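Side-chain contacts in NADH dehydrogenase (Methanothermobacter marburgensis, PDB 4R81), which binds flavin mononucleotide and probably passes electrons from NADH or NADPH to quinones, as a flavodoxin-like NAD(P)H:quinone oxidoreductase: residues 10-13 against 18-21; 85-90 against 98-103. All coordinates share one frame; numbering follows the deposited sequence.

Contact 1 (10-13 against 18-21); sequences FAHP and FSRE. With FMN (flavin mononucleotide), chain E.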
loop_
_atom_site.group_PDB
_atom_site.type_symbol
_atom_site.label_atom_id
_atom_site.label_comp_id
_atom_site.label_asym_id
_atom_site.label_seq_id
_atom_site.Cartn_x
_atom_site.Cartn_y
_atom_site.Cartn_z
ATOM N N PHE A 10 -13.993 -0.699 -5.692
ATOM C CA PHE A 10 -13.447 -1.710 -6.579
ATOM C C PHE A 10 -12.196 -1.156 -7.246
ATOM O O PHE A 10 -12.228 -0.089 -7.865
ATOM C CB PHE A 10 -14.488 -2.106 -7.626
ATOM C CG PHE A 10 -13.988 -3.097 -8.629
ATOM C CD1 PHE A 10 -13.918 -4.443 -8.317
ATOM C CD2 PHE A 10 -13.580 -2.685 -9.882
ATOM C CE1 PHE A 10 -13.454 -5.366 -9.248
ATOM C CE2 PHE A 10 -13.110 -3.595 -10.808
ATOM C CZ PHE A 10 -13.049 -4.935 -10.495
ATOM N N ALA A 11 -11.097 -1.890 -7.124
ATOM C CA ALA A 11 -9.808 -1.432 -7.617
ATOM C C ALA A 11 -9.139 -2.430 -8.559
ATOM O O ALA A 11 -8.460 -3.348 -8.101
ATOM C CB ALA A 11 -8.884 -1.130 -6.432
ATOM N N HIS A 12 -9.307 -2.240 -9.866
ATOM C CA HIS A 12 -8.632 -3.074 -10.865
ATOM C C HIS A 12 -8.660 -2.382 -12.226
ATOM O O HIS A 12 -9.704 -1.880 -12.639
ATOM C CB HIS A 12 -9.287 -4.456 -10.979
ATOM C CG HIS A 12 -8.400 -5.489 -11.600
ATOM N ND1 HIS A 12 -7.992 -5.435 -12.916
ATOM C CD2 HIS A 12 -7.832 -6.605 -11.080
ATOM C CE1 HIS A 12 -7.211 -6.464 -13.178
ATOM N NE2 HIS A 12 -7.098 -7.192 -12.082
ATOM N N PRO A 13 -7.517 -2.357 -12.930
ATOM C CA PRO A 13 -7.497 -1.648 -14.217
ATOM C C PRO A 13 -8.239 -2.354 -15.352
ATOM O O PRO A 13 -8.649 -1.701 -16.316
ATOM C CB PRO A 13 -5.996 -1.560 -14.556
ATOM C CG PRO A 13 -5.368 -2.705 -13.806
ATOM C CD PRO A 13 -6.176 -2.827 -12.525
ATOM N N PHE A 18 -10.399 -11.595 -12.624
ATOM C CA PHE A 18 -11.094 -12.368 -11.608
ATOM C C PHE A 18 -11.774 -11.438 -10.607
ATOM O O PHE A 18 -12.878 -11.722 -10.148
ATOM C CB PHE A 18 -10.144 -13.338 -10.913
ATOM C CG PHE A 18 -10.807 -14.174 -9.857
ATOM C CD1 PHE A 18 -11.798 -15.090 -10.192
ATOM C CD2 PHE A 18 -10.435 -14.048 -8.530
ATOM C CE1 PHE A 18 -12.407 -15.869 -9.206
ATOM C CE2 PHE A 18 -11.038 -14.808 -7.548
ATOM C CZ PHE A 18 -12.024 -15.726 -7.884
ATOM N N SER A 19 -11.129 -10.315 -10.292
ATOM C CA SER A 19 -11.691 -9.374 -9.327
ATOM C C SER A 19 -13.071 -8.876 -9.777
ATOM O O SER A 19 -13.975 -8.681 -8.961
ATOM C CB SER A 19 -10.738 -8.197 -9.101
ATOM O OG SER A 19 -9.608 -8.612 -8.342
ATOM N N ARG A 20 -13.230 -8.687 -11.081
ATOM C CA ARG A 20 -14.517 -8.286 -11.640
ATOM C C ARG A 20 -15.590 -9.356 -11.411
ATOM O O ARG A 20 -16.736 -9.035 -11.102
ATOM C CB ARG A 20 -14.379 -7.969 -13.134
ATOM C CG ARG A 20 -15.657 -7.475 -13.778
ATOM C CD ARG A 20 -15.827 -5.990 -13.567
ATOM N NE ARG A 20 -14.675 -5.236 -14.061
ATOM C CZ ARG A 20 -14.541 -3.919 -13.938
ATOM N NH1 ARG A 20 -15.495 -3.219 -13.339
ATOM N NH2 ARG A 20 -13.459 -3.303 -14.405
ATOM N N GLU A 21 -15.214 -10.624 -11.547
ATOM C CA GLU A 21 -16.141 -11.714 -11.273
ATOM C C GLU A 21 -16.460 -11.786 -9.786
ATOM O O GLU A 21 -17.578 -12.143 -9.401
ATOM C CB GLU A 21 -15.564 -13.043 -11.761
ATOM C CG GLU A 21 -15.198 -13.046 -13.240
ATOM C CD GLU A 21 -14.688 -14.392 -13.697
ATOM O OE1 GLU A 21 -15.484 -15.350 -13.708
ATOM O OE2 GLU A 21 -13.492 -14.495 -14.041
HETATM N N1 FMN E . -0.207 -12.545 -5.363
HETATM C C2 FMN E . 0.153 -12.770 -4.048
HETATM O O2 FMN E . -0.249 -13.772 -3.471
HETATM N N3 FMN E . 0.958 -11.872 -3.376
HETATM C C4 FMN E . 1.412 -10.737 -4.014
HETATM O O4 FMN E . 2.119 -9.948 -3.394
HETATM C C4A FMN E . 1.061 -10.498 -5.341
HETATM N N5 FMN E . 1.515 -9.378 -6.008
HETATM C C5A FMN E . 1.141 -9.150 -7.317
HETATM C C6 FMN E . 1.589 -8.007 -7.979
HETATM C C7 FMN E . 1.227 -7.770 -9.302
HETATM C C7M FMN E . 1.693 -6.531 -10.007
HETATM C C8 FMN E . 0.408 -8.681 -9.971
HETATM C C8M FMN E . 0.013 -8.442 -11.403
HETATM C C9 FMN E . -0.027 -9.826 -9.307
HETATM C C9A FMN E . 0.330 -10.066 -7.981
HETATM N N10 FMN E . -0.106 -11.200 -7.316
HETATM C C10 FMN E . 0.249 -11.412 -6.005
HETATM C "C1'" FMN E . -1.006 -12.185 -7.989
HETATM C "C2'" FMN E . -2.393 -11.525 -7.981
HETATM O "O2'" FMN E . -2.922 -11.399 -6.676
HETATM C "C3'" FMN E . -3.340 -12.241 -8.930
HETATM O "O3'" FMN E . -2.902 -11.932 -10.243
HETATM C "C4'" FMN E . -4.772 -11.755 -8.741
HETATM O "O4'" FMN E . -5.297 -12.147 -7.491
HETATM C "C5'" FMN E . -5.690 -12.272 -9.837
HETATM O "O5'" FMN E . -6.886 -11.534 -9.735
HETATM P P FMN E . -7.269 -10.526 -10.924
HETATM O O1P FMN E . -7.544 -11.366 -12.158
HETATM O O2P FMN E . -8.505 -9.748 -10.547
HETATM O O3P FMN E . -6.092 -9.619 -11.186
HETATM O O HOH W 1 -11.958 -0.834 -13.767
#
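F10, the last residue of strand 5-10, meets both S19 and R20 of helix 18-32. Its CG stands anti to the backbone N (chi1 177°), which carries the ring toward the helix. The carbonyl O of S19 sits at the edge of the F10 ring, near its plane, 3.4 Å from CE1. At CE2 the guanidinium of R20 receives F10 over the centre of one face, with R20 CZ to F10 CE2 at 3.5 Å; the two planes are 45° apart, so this is not a parallel stack. The R20 chain bends at chi2 and chi3, which brings its guanidinium back to F10; a salt bridge to D41 and a hydrogen bond to S14 O also hold it. Trimming F10 to an alanine would probably open a gap against one face of the R20 guanidinium, leaving it to its polar partners alone. At H12, the carbonyl O takes a bond from a water (2.7 Å) that in turn accepts from R20 NH2. The imidazole sends NE2 to FMN O3P at 2.8 Å, while ND1 is tied to S14 N. From the helix, F18 N reaches FMN O1P at 2.9 Å, and both N and OG of S19 donate to O2P, each at 2.7 Å. Each terminal phosphate oxygen thus has a donor from these segments, and the helix N terminus directs backbone N-H groups at the anion, which would be expected to stabilise its negative charge.

Contact 2 (85-90 against 98-103); sequences LAFIYP and AKLKGW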
loop_
_atom_site.group_PDB
_atom_site.type_symbol
_atom_site.label_atom_id
_atom_site.label_comp_id
_atom_site.label_asym_id
_atom_site.label_seq_id
_atom_site.Cartn_x
_atom_site.Cartn_y
_atom_site.Cartn_z
ATOM N N LEU A 85 -19.348 -1.000 4.043
ATOM C CA LEU A 85 -18.394 -0.780 2.966
ATOM C C LEU A 85 -17.860 -2.125 2.513
ATOM O O LEU A 85 -17.844 -3.097 3.274
ATOM C CB LEU A 85 -17.223 0.100 3.429
ATOM C CG LEU A 85 -17.527 1.534 3.873
ATOM C CD1 LEU A 85 -16.271 2.225 4.414
ATOM C CD2 LEU A 85 -18.146 2.351 2.741
ATOM N N ALA A 86 -17.423 -2.189 1.267
ATOM C CA ALA A 86 -16.710 -3.363 0.802
ATOM C C ALA A 86 -15.523 -2.920 -0.029
ATOM O O ALA A 86 -15.560 -1.865 -0.664
ATOM C CB ALA A 86 -17.635 -4.280 0.014
ATOM N N PHE A 87 -14.462 -3.717 0.008
ATOM C CA PHE A 87 -13.245 -3.429 -0.735
ATOM C C PHE A 87 -12.875 -4.677 -1.512
ATOM O O PHE A 87 -12.667 -5.744 -0.931
ATOM C CB PHE A 87 -12.119 -3.015 0.220
ATOM C CG PHE A 87 -12.421 -1.760 0.981
ATOM C CD1 PHE A 87 -13.188 -1.800 2.144
ATOM C CD2 PHE A 87 -11.974 -0.528 0.518
ATOM C CE1 PHE A 87 -13.485 -0.629 2.846
ATOM C CE2 PHE A 87 -12.265 0.647 1.213
ATOM C CZ PHE A 87 -13.025 0.595 2.376
ATOM N N ILE A 88 -12.821 -4.543 -2.832
ATOM C CA ILE A 88 -12.571 -5.670 -3.717
ATOM C C ILE A 88 -11.393 -5.330 -4.615
ATOM O O ILE A 88 -11.436 -4.359 -5.375
ATOM C CB ILE A 88 -13.821 -5.997 -4.566
ATOM C CG1 ILE A 88 -14.986 -6.382 -3.639
ATOM C CG2 ILE A 88 -13.512 -7.115 -5.577
ATOM C CD1 ILE A 88 -16.289 -6.676 -4.368
ATOM N N TYR A 89 -10.325 -6.115 -4.503
ATOM C CA TYR A 89 -9.070 -5.807 -5.182
ATOM C C TYR A 89 -8.167 -7.032 -5.235
ATOM O O TYR A 89 -8.327 -7.966 -4.441
ATOM C CB TYR A 89 -8.348 -4.653 -4.467
ATOM C CG TYR A 89 -8.004 -4.950 -3.019
ATOM C CD1 TYR A 89 -8.915 -4.681 -2.006
ATOM C CD2 TYR A 89 -6.780 -5.505 -2.668
ATOM C CE1 TYR A 89 -8.627 -4.953 -0.684
ATOM C CE2 TYR A 89 -6.478 -5.787 -1.336
ATOM C CZ TYR A 89 -7.410 -5.504 -0.348
ATOM O OH TYR A 89 -7.132 -5.775 0.973
ATOM N N PRO A 90 -7.222 -7.044 -6.180
ATOM C CA PRO A 90 -6.172 -8.065 -6.185
ATOM C C PRO A 90 -5.014 -7.697 -5.260
ATOM O O PRO A 90 -4.674 -6.513 -5.107
ATOM C CB PRO A 90 -5.684 -8.039 -7.633
ATOM C CG PRO A 90 -5.862 -6.610 -8.045
ATOM C CD PRO A 90 -7.129 -6.148 -7.349
ATOM N N ALA A 98 -2.052 0.495 -5.770
ATOM C CA ALA A 98 -1.788 1.895 -5.468
ATOM C C ALA A 98 -3.041 2.755 -5.567
ATOM O O ALA A 98 -3.210 3.692 -4.779
ATOM C CB ALA A 98 -0.707 2.437 -6.386
ATOM N N LYS A 99 -3.907 2.442 -6.536
ATOM C CA LYS A 99 -5.146 3.197 -6.730
ATOM C C LYS A 99 -6.014 3.195 -5.467
ATOM O O LYS A 99 -6.556 4.235 -5.078
ATOM C CB LYS A 99 -5.949 2.654 -7.917
ATOM C CG LYS A 99 -7.310 3.308 -8.070
ATOM C CD LYS A 99 -7.208 4.699 -8.684
ATOM C CE LYS A 99 -7.103 4.632 -10.207
ATOM N NZ LYS A 99 -6.716 5.944 -10.813
ATOM N N LEU A 100 -6.124 2.038 -4.811
ATOM C CA LEU A 100 -6.921 1.949 -3.595
ATOM C C LEU A 100 -6.167 2.525 -2.401
ATOM O O LEU A 100 -6.775 3.137 -1.520
ATOM C CB LEU A 100 -7.351 0.498 -3.320
ATOM C CG LEU A 100 -8.210 0.236 -2.081
ATOM C CD1 LEU A 100 -9.477 1.087 -2.108
ATOM C CD2 LEU A 100 -8.539 -1.248 -1.993
ATOM N N LYS A 101 -4.850 2.323 -2.361
ATOM C CA LYS A 101 -4.045 2.895 -1.283
ATOM C C LYS A 101 -4.231 4.402 -1.272
ATOM O O LYS A 101 -4.366 5.011 -0.206
ATOM C CB LYS A 101 -2.558 2.556 -1.444
ATOM C CG LYS A 101 -1.640 3.188 -0.388
ATOM C CD LYS A 101 -2.143 2.909 1.035
ATOM C CE LYS A 101 -1.091 3.171 2.093
ATOM N NZ LYS A 101 -0.626 4.585 2.086
ATOM N N GLY A 102 -4.269 4.992 -2.465
ATOM C CA GLY A 102 -4.411 6.430 -2.590
ATOM C C GLY A 102 -5.784 6.901 -2.170
ATOM O O GLY A 102 -5.935 8.029 -1.696
ATOM N N TRP A 103 -6.782 6.033 -2.328
ATOM C CA TRP A 103 -8.117 6.325 -1.837
ATOM C C TRP A 103 -8.072 6.496 -0.315
ATOM O O TRP A 103 -8.614 7.462 0.213
ATOM C CB TRP A 103 -9.084 5.213 -2.239
ATOM C CG TRP A 103 -10.528 5.484 -1.941
ATOM C CD1 TRP A 103 -11.436 6.069 -2.774
ATOM C CD2 TRP A 103 -11.245 5.151 -0.736
ATOM N NE1 TRP A 103 -12.670 6.128 -2.167
ATOM C CE2 TRP A 103 -12.581 5.570 -0.918
ATOM C CE3 TRP A 103 -10.886 4.530 0.472
ATOM C CZ2 TRP A 103 -13.560 5.402 0.067
ATOM C CZ3 TRP A 103 -11.860 4.364 1.452
ATOM C CH2 TRP A 103 -13.179 4.801 1.241
#
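Strand 85-90 and helix 98-103 run roughly antiparallel, their N-to-C directions 147° apart and their axes approaching to 9.9 Å, with Y89 and L100 the nearest pair of CA atoms. No hydrogen bond crosses this gap; three apolar pairs fill it. L100 reaches into it from the helix and divides its two methyls between two rings. Its CD2 touches Y89 at CD1, 3.5 Å away, approaching the phenol ring obliquely. The other methyl, CD1, lies near the plane of the F87 ring and meets F87 CD2 at 4.0 Å. A chi1 of -179°, with CG opposite the backbone N, sends the fork of L100 to the two rings. One turn farther along the helix, W103 takes up the neighbouring part of F87: F87 CE2 is 3.7 Å from W103 CZ3. This aromatic pair is an offset edge-to-face contact, the edge of F87 directed toward the six-membered ring of W103, with centroids 5.8 Å apart and planes at 72°. The edge of F87 is therefore shared between an aliphatic methyl and an indole. At its polar end W103 is fixed independently, NE1 being hydrogen-bonded to E75. M156 of helix 148-162 also touches both F87 and Y89, extending the apolar layer on this side of the sheet. A helix returning antiparallel after a parallel strand is the beta-alpha unit of parallel alpha/beta folds, here the flavodoxin-like fold, whose five-stranded sheet has order 2-1-3-4-5 with this strand in the middle.

From the N terminus, strand 5-10 leads into contact 1, which closes the short phosphate-binding loop between that strand and helix 18-32. The chain then adds strand 36-41, outermost in this chain's sheet, and two further helices before strand 84-90 enters beside 5-10. Contact 2 closes the connection from this strand to helix 98-107. The two contacts follow in series, neither nested nor crossed, with centres about 10 Å apart. They meet at the C-terminal ends of the two adjacent strands: A11 N lies 3.0 Å from I88 O, a probable hydrogen bond, and H12 CD2 packs on P90 CG at 3.6 Å. Contact 1 thus lies at the FMN phosphate, while contact 2 reaches the pocket only at P90.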